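Long-range contacts in DNA damage response protein Rtt109, putative (Neosartorya fumigata, PDB 5ZB9), which probably acetylates lysines of histones, histone H3 among them, with acetyl-CoA as donor, in the context of DNA replication and damage: residues L9-A14 / E467-T472; T24-S29 / L460-R465; I428-D433 / K447-K452. One frame throughout, in Å; residues are numbered along the deposited sequence.

Contact 1. Residues L9-A14 / E467-T472; sequences LGDSLA and EGRNAT
Arg469 lays its side chain past the CB of Ala14 and back along the helix to Asp11. Arg469 CB starts 3.4 Å from Ala14 O. The same carbonyl oxygen accepts the backbone N-H of Arg469, with N to O 2.8 Å and a rather bent 131° at the hydrogen, and Gly468 CA makes a C-H...O contact with it, CA to Ala14 O 3.4 Å. Farther out the chain bends at chi3 (-93°), so that Arg469 NE passes 4.1 Å from the methyl CB of Ala14. This is where the two ends of the acetyltransferase fold meet: helix 9-16 is the first helix of the model, and the loop after strand 464-467 ends it, making further backbone bonds to Leu17, Thr19 and Val21. CZ of Arg469 keeps the same 4.1 Å from Ala14 CB, while Arg469 NH2 comes closer to that methyl, at 3.6 Å. NH2 also forms a salt bridge with Asp11 OD1, which lies at the edge of the guanidinium, near its plane; the modelled Arg469 NH2 to Asp11 OD1 separation of 2.4 Å is doubtfully short. Arg469 NH1 stays 3.6 Å from Asp11 OD1. The other carboxylate oxygen of Asp11 pairs with Lys15, one helical turn on.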
loop_
_atom_site.group_PDB
_atom_site.type_symbol
_atom_site.label_atom_id
_atom_site.label_comp_id
_atom_site.label_asym_id
_atom_site.label_seq_id
_atom_site.Cartn_x
_atom_site.Cartn_y
_atom_site.Cartn_z
ATOM N N LEU A 9 -1.836 17.521 -4.019
ATOM C CA LEU A 9 -1.807 16.300 -4.813
ATOM C C LEU A 9 -1.855 16.605 -6.306
ATOM O O LEU A 9 -1.036 16.094 -7.072
ATOM C CB LEU A 9 -2.957 15.374 -4.425
ATOM C CG LEU A 9 -3.142 14.139 -5.311
ATOM C CD1 LEU A 9 -1.837 13.349 -5.458
ATOM C CD2 LEU A 9 -4.241 13.257 -4.753
ATOM N N GLY A 10 -2.806 17.441 -6.716
ATOM C CA GLY A 10 -2.976 17.761 -8.125
ATOM C C GLY A 10 -1.737 18.408 -8.715
ATOM O O GLY A 10 -1.381 18.173 -9.869
ATOM N N ASP A 11 -1.064 19.219 -7.913
ATOM C CA ASP A 11 0.149 19.875 -8.363
ATOM C C ASP A 11 1.327 18.907 -8.451
ATOM O O ASP A 11 2.123 18.975 -9.389
ATOM C CB ASP A 11 0.503 21.030 -7.436
ATOM C CG ASP A 11 1.472 22.000 -8.074
ATOM O OD1 ASP A 11 1.163 22.503 -9.186
ATOM O OD2 ASP A 11 2.542 22.240 -7.468
ATOM N N SER A 12 1.441 18.019 -7.467
ATOM C CA SER A 12 2.483 16.996 -7.487
ATOM C C SER A 12 2.355 16.152 -8.737
ATOM O O SER A 12 3.337 15.874 -9.431
ATOM C CB SER A 12 2.396 16.103 -6.248
ATOM O OG SER A 12 2.471 16.874 -5.063
ATOM N N LEU A 13 1.115 15.768 -9.012
ATOM C CA LEU A 13 0.772 14.910 -10.131
ATOM C C LEU A 13 1.051 15.593 -11.462
ATOM O O LEU A 13 1.478 14.952 -12.423
ATOM C CB LEU A 13 -0.702 14.505 -10.023
ATOM C CG LEU A 13 -1.269 13.468 -10.983
ATOM C CD1 LEU A 13 -0.484 12.177 -10.892
ATOM C CD2 LEU A 13 -2.727 13.226 -10.644
ATOM N N ALA A 14 0.806 16.897 -11.508
ATOM C CA ALA A 14 1.010 17.684 -12.722
ATOM C C ALA A 14 2.477 17.713 -13.116
ATOM O O ALA A 14 2.818 17.694 -14.298
ATOM C CB ALA A 14 0.490 19.098 -12.531
ATOM N N GLU A 467 -3.200 19.202 -15.625
ATOM C CA GLU A 467 -2.510 19.119 -16.899
ATOM C C GLU A 467 -1.032 18.881 -16.649
ATOM O O GLU A 467 -0.403 19.611 -15.882
ATOM C CB GLU A 467 -2.724 20.385 -17.722
ATOM C CG GLU A 467 -2.419 20.212 -19.202
ATOM C CD GLU A 467 -2.531 21.517 -19.980
ATOM O OE1 GLU A 467 -2.068 21.559 -21.143
ATOM O OE2 GLU A 467 -3.078 22.497 -19.426
ATOM N N GLY A 468 -0.489 17.846 -17.285
ATOM C CA GLY A 468 0.919 17.520 -17.157
ATOM C C GLY A 468 1.856 18.661 -17.525
ATOM O O GLY A 468 1.551 19.487 -18.389
ATOM N N ARG A 469 3.011 18.684 -16.867
ATOM C CA ARG A 469 3.999 19.744 -17.009
ATOM C C ARG A 469 5.386 19.184 -17.305
ATOM O O ARG A 469 6.303 19.923 -17.658
ATOM C CB ARG A 469 4.067 20.572 -15.729
ATOM C CG ARG A 469 3.454 21.934 -15.808
ATOM C CD ARG A 469 3.644 22.645 -14.476
ATOM N NE ARG A 469 2.500 22.460 -13.591
ATOM C CZ ARG A 469 2.547 22.623 -12.277
ATOM N NH1 ARG A 469 3.689 22.957 -11.696
ATOM N NH2 ARG A 469 1.455 22.445 -11.545
ATOM N N ASN A 470 5.542 17.878 -17.116
ATOM C CA ASN A 470 6.835 17.216 -17.268
ATOM C C ASN A 470 7.247 17.127 -18.731
ATOM O O ASN A 470 6.552 16.517 -19.537
ATOM C CB ASN A 470 6.787 15.821 -16.641
ATOM C CG ASN A 470 8.142 15.163 -16.586
ATOM O OD1 ASN A 470 8.461 14.311 -17.414
ATOM N ND2 ASN A 470 8.949 15.551 -15.610
ATOM N N ALA A 471 8.377 17.738 -19.074
ATOM C CA ALA A 471 8.771 17.854 -20.477
ATOM C C ALA A 471 9.917 16.913 -20.837
ATOM O O ALA A 471 10.304 16.814 -22.001
ATOM C CB ALA A 471 9.151 19.299 -20.800
ATOM N N THR A 472 10.448 16.214 -19.841
ATOM C CA THR A 472 11.582 15.324 -20.056
ATOM C C THR A 472 11.167 14.035 -20.763
ATOM O O THR A 472 10.570 13.145 -20.157
ATOM C CB THR A 472 12.265 14.971 -18.728
ATOM O OG1 THR A 472 11.418 14.098 -17.971
ATOM C CG2 THR A 472 12.545 16.236 -17.920
#

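Contact 2. Residues T24-S29 / L460-R465; sequences TIRHIS and LWVGQR
Strand 464-467, the last strand of the model, joins the sheet by running antiparallel to strand 22-35, and this contact holds the start of that pairing. Ile25 and Gln464 form a hydrogen-bonded pair: Ile25 N gives a nearly straight bond to Gln464 O at 2.9 Å, and Gln464 N returns one to Ile25 O at 3.1 Å. Thr24 and Arg465 make the neighbouring non-hydrogen-bonded pair. Gly463 leads in with phi 114° and psi -161°, backbone angles that suit a glycine, and its CA lies 3.2 Å from Ile25 O. On one face of the sheet Ile25 CG1 runs alongside Gln464 CG, 3.8 Å away, and the side-chain oxygen OE1 of Gln464 is hydrogen-bonded to His416. On the other face Arg465 NH1 donates to Thr24 OG1 at 2.7 Å, the hydroxyl lying in the guanidinium plane. Arg26, extended from CG to NE, carries its NH2 to 3.6 Å from Trp461 CZ2, its guanidinium steeply inclined (66°) to the indole. Glu70 forms salt bridges to both arginines, OE1 to Arg26 NH1 and OE2 to Arg465 NH1. One carboxylate thus ties the two strands together through their arginines, whose nearest charged nitrogens, Arg26 NH2 and Arg465 NH1, are 5.2 Å apart; this pairing would probably favour the ionised form of Glu70.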
loop_
_atom_site.group_PDB
_atom_site.type_symbol
_atom_site.label_atom_id
_atom_site.label_comp_id
_atom_site.label_asym_id
_atom_site.label_seq_id
_atom_site.Cartn_x
_atom_site.Cartn_y
_atom_site.Cartn_z
ATOM N N THR A 24 -8.541 14.257 -14.720
ATOM C CA THR A 24 -9.280 14.829 -13.603
ATOM C C THR A 24 -9.124 13.898 -12.411
ATOM O O THR A 24 -9.197 12.681 -12.567
ATOM C CB THR A 24 -10.774 15.013 -13.941
ATOM O OG1 THR A 24 -10.902 15.888 -15.067
ATOM C CG2 THR A 24 -11.543 15.583 -12.757
ATOM N N ILE A 25 -8.897 14.461 -11.228
ATOM C CA ILE A 25 -8.721 13.638 -10.042
ATOM C C ILE A 25 -9.750 13.940 -8.962
ATOM O O ILE A 25 -10.151 15.089 -8.751
ATOM C CB ILE A 25 -7.304 13.799 -9.445
ATOM C CG1 ILE A 25 -7.032 15.257 -9.077
ATOM C CG2 ILE A 25 -6.275 13.306 -10.421
ATOM C CD1 ILE A 25 -5.813 15.439 -8.231
ATOM N N ARG A 26 -10.184 12.885 -8.289
ATOM C CA ARG A 26 -11.028 13.023 -7.121
ATOM C C ARG A 26 -10.432 12.162 -6.016
ATOM O O ARG A 26 -10.381 10.934 -6.099
ATOM C CB ARG A 26 -12.477 12.632 -7.431
ATOM C CG ARG A 26 -13.132 13.569 -8.448
ATOM C CD ARG A 26 -14.546 13.146 -8.856
ATOM N NE ARG A 26 -15.161 14.142 -9.732
ATOM C CZ ARG A 26 -15.089 14.124 -11.061
ATOM N NH1 ARG A 26 -14.441 13.151 -11.682
ATOM N NH2 ARG A 26 -15.670 15.080 -11.771
ATOM N N HIS A 27 -9.941 12.838 -4.995
ATOM C CA HIS A 27 -9.331 12.197 -3.862
ATOM C C HIS A 27 -10.287 12.331 -2.680
ATOM O O HIS A 27 -10.542 13.431 -2.199
ATOM C CB HIS A 27 -7.971 12.847 -3.584
ATOM C CG HIS A 27 -7.331 12.413 -2.304
ATOM N ND1 HIS A 27 -6.327 13.137 -1.698
ATOM C CD2 HIS A 27 -7.547 11.336 -1.512
ATOM C CE1 HIS A 27 -5.953 12.526 -0.588
ATOM N NE2 HIS A 27 -6.682 11.432 -0.451
ATOM N N ILE A 28 -10.851 11.223 -2.222
ATOM C CA ILE A 28 -11.705 11.312 -1.055
ATOM C C ILE A 28 -11.053 10.538 0.073
ATOM O O ILE A 28 -10.345 9.567 -0.161
ATOM C CB ILE A 28 -13.140 10.796 -1.332
ATOM C CG1 ILE A 28 -13.143 9.310 -1.655
ATOM C CG2 ILE A 28 -13.787 11.581 -2.482
ATOM C CD1 ILE A 28 -14.533 8.765 -1.849
ATOM N N SER A 29 -11.259 10.997 1.298
ATOM C CA SER A 29 -10.666 10.331 2.445
ATOM C C SER A 29 -11.619 10.322 3.626
ATOM O O SER A 29 -12.662 10.974 3.601
ATOM C CB SER A 29 -9.345 10.999 2.837
ATOM O OG SER A 29 -9.554 12.268 3.430
ATOM N N LEU A 460 -20.729 21.050 -4.811
ATOM C CA LEU A 460 -21.417 20.988 -6.099
ATOM C C LEU A 460 -20.650 20.122 -7.077
ATOM O O LEU A 460 -21.218 19.512 -7.979
ATOM C CB LEU A 460 -21.589 22.382 -6.705
ATOM C CG LEU A 460 -22.652 23.338 -6.172
ATOM C CD1 LEU A 460 -22.260 23.887 -4.809
ATOM C CD2 LEU A 460 -22.849 24.469 -7.169
ATOM N N TRP A 461 -19.339 20.102 -6.895
ATOM C CA TRP A 461 -18.436 19.414 -7.796
ATOM C C TRP A 461 -17.178 19.133 -6.999
ATOM O O TRP A 461 -16.641 20.029 -6.353
ATOM C CB TRP A 461 -18.161 20.272 -9.026
ATOM C CG TRP A 461 -17.519 19.585 -10.189
ATOM C CD1 TRP A 461 -18.151 18.951 -11.218
ATOM C CD2 TRP A 461 -16.119 19.513 -10.476
ATOM N NE1 TRP A 461 -17.231 18.467 -12.117
ATOM C CE2 TRP A 461 -15.973 18.802 -11.685
ATOM C CE3 TRP A 461 -14.972 19.969 -9.822
ATOM C CZ2 TRP A 461 -14.730 18.535 -12.252
ATOM C CZ3 TRP A 461 -13.735 19.706 -10.388
ATOM C CH2 TRP A 461 -13.627 18.995 -11.589
ATOM N N VAL A 462 -16.731 17.883 -7.012
ATOM C CA VAL A 462 -15.561 17.476 -6.245
ATOM C C VAL A 462 -14.374 17.194 -7.162
ATOM O O VAL A 462 -14.523 16.584 -8.222
ATOM C CB VAL A 462 -15.867 16.227 -5.393
ATOM C CG1 VAL A 462 -14.596 15.666 -4.754
ATOM C CG2 VAL A 462 -16.909 16.557 -4.331
ATOM N N GLY A 463 -13.196 17.660 -6.759
ATOM C CA GLY A 463 -11.973 17.310 -7.455
ATOM C C GLY A 463 -11.301 18.476 -8.139
ATOM O O GLY A 463 -11.544 19.637 -7.811
ATOM N N GLN A 464 -10.429 18.162 -9.086
ATOM C CA GLN A 464 -9.791 19.192 -9.890
ATOM C C GLN A 464 -9.221 18.577 -11.140
ATOM O O GLN A 464 -9.029 17.363 -11.226
ATOM C CB GLN A 464 -8.689 19.914 -9.111
ATOM C CG GLN A 464 -7.530 19.036 -8.687
ATOM C CD GLN A 464 -6.560 19.765 -7.769
ATOM O OE1 GLN A 464 -6.653 19.668 -6.550
ATOM N NE2 GLN A 464 -5.624 20.497 -8.357
ATOM N N ARG A 465 -8.957 19.426 -12.118
ATOM C CA ARG A 465 -8.385 18.977 -13.367
ATOM C C ARG A 465 -6.893 19.250 -13.352
ATOM O O ARG A 465 -6.437 20.258 -12.810
ATOM C CB ARG A 465 -9.066 19.666 -14.546
ATOM C CG ARG A 465 -10.553 19.435 -14.592
ATOM C CD ARG A 465 -11.041 19.421 -16.028
ATOM N NE ARG A 465 -12.480 19.650 -16.126
ATOM C CZ ARG A 465 -13.411 18.726 -15.900
ATOM N NH1 ARG A 465 -13.067 17.500 -15.540
ATOM N NH2 ARG A 465 -14.691 19.036 -16.026
HETATM O O HOH W 1 -18.071 15.874 -9.065
#

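Contact 3. Residues I428-D433 / K447-K452; sequences INFLID and KAWAEK
Phe430 holds CG trans to the backbone N (chi1 -175°), which sends its ring across to the other helix, while Leu431 and Trp449, with the same first torsion, lie beside each other on the side facing the sheet. The rings meet obliquely: Phe430 CD2 comes to the edge of the indole, near its plane, 3.8 Å from Trp449 CD1. Around the phenyl ring the opposing helix supplies both backbone and side chain. CE2 of Phe430 is 3.7 Å from Trp449 CA and 4.1 Å from the methyl CB of Ala448. Over one face lies Lys452, whose CG makes a CH-pi contact 4.0 Å from the Phe430 ring centroid; a bend at chi2 then takes the ammonium end away, so that the lysine contributes its aliphatic part here. Leu431 handles the indole. Leu431 CB touches Trp449 CD1 at 3.5 Å, and Leu431 CD1 stands over one face of the indole, 4.1 Å from the centroid of the five-membered ring of Trp449. No hydrogen bond crosses between the two segments, but the indole N-H is accepted by the carbonyl of Ala427, one turn before Leu431 on helix 421-432, which helps fix the ring's rotation. Helices 421-432 and 439-457 form an antiparallel hairpin; the axes of the two short segments come within 9.8 Å and their N-to-C directions differ by 167°. Its inner side packs on the sheet: Leu431 and Trp449 both touch Ile72 of strand 71-82, Leu431 reaches Phe56 and Trp449 reaches Ala58 on strand 50-61, and Trp449 also meets Arg26 of strand 22-35.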
loop_
_atom_site.group_PDB
_atom_site.type_symbol
_atom_site.label_atom_id
_atom_site.label_comp_id
_atom_site.label_asym_id
_atom_site.label_seq_id
_atom_site.Cartn_x
_atom_site.Cartn_y
_atom_site.Cartn_z
ATOM N N ILE A 428 -17.505 4.211 -2.056
ATOM C CA ILE A 428 -16.830 3.079 -2.700
ATOM C C ILE A 428 -17.838 2.038 -3.189
ATOM O O ILE A 428 -17.742 1.548 -4.315
ATOM C CB ILE A 428 -15.808 2.391 -1.758
ATOM C CG1 ILE A 428 -14.794 3.405 -1.218
ATOM C CG2 ILE A 428 -15.090 1.264 -2.482
ATOM C CD1 ILE A 428 -14.122 4.232 -2.293
ATOM N N ASN A 429 -18.815 1.710 -2.349
ATOM C CA ASN A 429 -19.829 0.737 -2.734
ATOM C C ASN A 429 -20.645 1.191 -3.932
ATOM O O ASN A 429 -20.969 0.381 -4.797
ATOM C CB ASN A 429 -20.753 0.441 -1.567
ATOM C CG ASN A 429 -20.075 -0.359 -0.494
ATOM O OD1 ASN A 429 -19.159 -1.136 -0.772
ATOM N ND2 ASN A 429 -20.507 -0.174 0.745
ATOM N N PHE A 430 -20.975 2.479 -3.986
ATOM C CA PHE A 430 -21.703 3.021 -5.128
ATOM C C PHE A 430 -20.920 2.773 -6.412
ATOM O O PHE A 430 -21.480 2.365 -7.428
ATOM C CB PHE A 430 -21.965 4.520 -4.952
ATOM C CG PHE A 430 -22.823 5.117 -6.036
ATOM C CD1 PHE A 430 -24.204 5.189 -5.887
ATOM C CD2 PHE A 430 -22.253 5.604 -7.204
ATOM C CE1 PHE A 430 -24.995 5.733 -6.881
ATOM C CE2 PHE A 430 -23.042 6.145 -8.211
ATOM C CZ PHE A 430 -24.415 6.211 -8.048
ATOM N N LEU A 431 -19.617 3.019 -6.352
ATOM C CA LEU A 431 -18.749 2.852 -7.504
ATOM C C LEU A 431 -18.719 1.396 -7.952
ATOM O O LEU A 431 -18.760 1.098 -9.144
ATOM C CB LEU A 431 -17.334 3.340 -7.175
ATOM C CG LEU A 431 -16.293 3.297 -8.297
ATOM C CD1 LEU A 431 -16.788 4.039 -9.542
ATOM C CD2 LEU A 431 -14.962 3.869 -7.812
ATOM N N ILE A 432 -18.649 0.496 -6.982
ATOM C CA ILE A 432 -18.603 -0.931 -7.261
ATOM C C ILE A 432 -19.921 -1.401 -7.878
ATOM O O ILE A 432 -19.936 -2.314 -8.693
ATOM C CB ILE A 432 -18.298 -1.734 -5.978
ATOM C CG1 ILE A 432 -16.925 -1.347 -5.430
ATOM C CG2 ILE A 432 -18.347 -3.230 -6.241
ATOM C CD1 ILE A 432 -16.587 -2.023 -4.118
ATOM N N ASP A 433 -21.023 -0.757 -7.512
ATOM C CA ASP A 433 -22.332 -1.132 -8.046
ATOM C C ASP A 433 -22.582 -0.642 -9.473
ATOM O O ASP A 433 -23.680 -0.822 -9.997
ATOM C CB ASP A 433 -23.451 -0.601 -7.144
ATOM C CG ASP A 433 -23.463 -1.255 -5.774
ATOM O OD1 ASP A 433 -22.837 -2.330 -5.613
ATOM O OD2 ASP A 433 -24.107 -0.693 -4.857
ATOM N N LYS A 447 -20.027 9.819 -14.459
ATOM C CA LYS A 447 -20.876 10.958 -14.120
ATOM C C LYS A 447 -21.714 10.683 -12.877
ATOM O O LYS A 447 -21.881 11.549 -12.019
ATOM C CB LYS A 447 -21.788 11.311 -15.293
ATOM C CG LYS A 447 -22.817 12.382 -14.972
ATOM C CD LYS A 447 -23.517 12.847 -16.233
ATOM C CE LYS A 447 -24.517 13.949 -15.944
ATOM N NZ LYS A 447 -25.086 14.505 -17.204
ATOM N N ALA A 448 -22.226 9.465 -12.779
ATOM C CA ALA A 448 -23.066 9.084 -11.653
ATOM C C ALA A 448 -22.288 9.074 -10.341
ATOM O O ALA A 448 -22.755 9.613 -9.336
ATOM C CB ALA A 448 -23.701 7.718 -11.908
ATOM N N TRP A 449 -21.108 8.457 -10.344
ATOM C CA TRP A 449 -20.294 8.390 -9.130
ATOM C C TRP A 449 -19.805 9.784 -8.709
ATOM O O TRP A 449 -19.747 10.096 -7.520
ATOM C CB TRP A 449 -19.102 7.445 -9.323
ATOM C CG TRP A 449 -18.252 7.306 -8.078
ATOM C CD1 TRP A 449 -18.539 6.572 -6.961
ATOM C CD2 TRP A 449 -16.984 7.925 -7.829
ATOM N NE1 TRP A 449 -17.534 6.700 -6.033
ATOM C CE2 TRP A 449 -16.566 7.523 -6.543
ATOM C CE3 TRP A 449 -16.162 8.780 -8.570
ATOM C CZ2 TRP A 449 -15.360 7.950 -5.980
ATOM C CZ3 TRP A 449 -14.966 9.207 -8.007
ATOM C CH2 TRP A 449 -14.578 8.790 -6.726
ATOM N N ALA A 450 -19.465 10.617 -9.692
ATOM C CA ALA A 450 -18.958 11.957 -9.422
ATOM C C ALA A 450 -20.009 12.792 -8.709
ATOM O O ALA A 450 -19.697 13.555 -7.791
ATOM C CB ALA A 450 -18.523 12.637 -10.716
ATOM N N GLU A 451 -21.259 12.632 -9.130
ATOM C CA GLU A 451 -22.368 13.345 -8.511
ATOM C C GLU A 451 -22.653 12.820 -7.112
ATOM O O GLU A 451 -22.930 13.597 -6.196
ATOM C CB GLU A 451 -23.613 13.241 -9.382
ATOM C CG GLU A 451 -23.508 14.028 -10.669
ATOM C CD GLU A 451 -24.640 13.724 -11.626
ATOM O OE1 GLU A 451 -25.386 12.754 -11.370
ATOM O OE2 GLU A 451 -24.785 14.453 -12.633
ATOM N N LYS A 452 -22.587 11.501 -6.954
ATOM C CA LYS A 452 -22.789 10.864 -5.657
ATOM C C LYS A 452 -21.763 11.348 -4.642
ATOM O O LYS A 452 -22.093 11.630 -3.485
ATOM C CB LYS A 452 -22.703 9.347 -5.794
ATOM C CG LYS A 452 -22.835 8.607 -4.482
ATOM C CD LYS A 452 -24.229 8.744 -3.924
ATOM C CE LYS A 452 -24.347 8.049 -2.582
ATOM N NZ LYS A 452 -25.644 8.368 -1.919
#

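In the fold
Strand 22-35 links the three contacts, with helices on both of its faces. On one, Leu13 CD2 of contact 1 packs 3.6 Å from Ile25 CG2 of contact 2; on the other, Arg26 CZ of contact 2 lies 3.8 Å from Ala450 CB of contact 3. Contact 2 is accordingly central, about 16 Å from contact 1 and 13 Å from contact 3 between centres, while contacts 1 and 3 do not touch and have centres about 26 Å apart. None of them forms the CoA site, which is empty in this model; the nearest side chains stand a shell or two back: Asn470 about 10 Å from Arg113, Ile25 about 11 Å from Leu112 and Leu431 about 12 Å from Ala94 and Ser96, side chain to side chain.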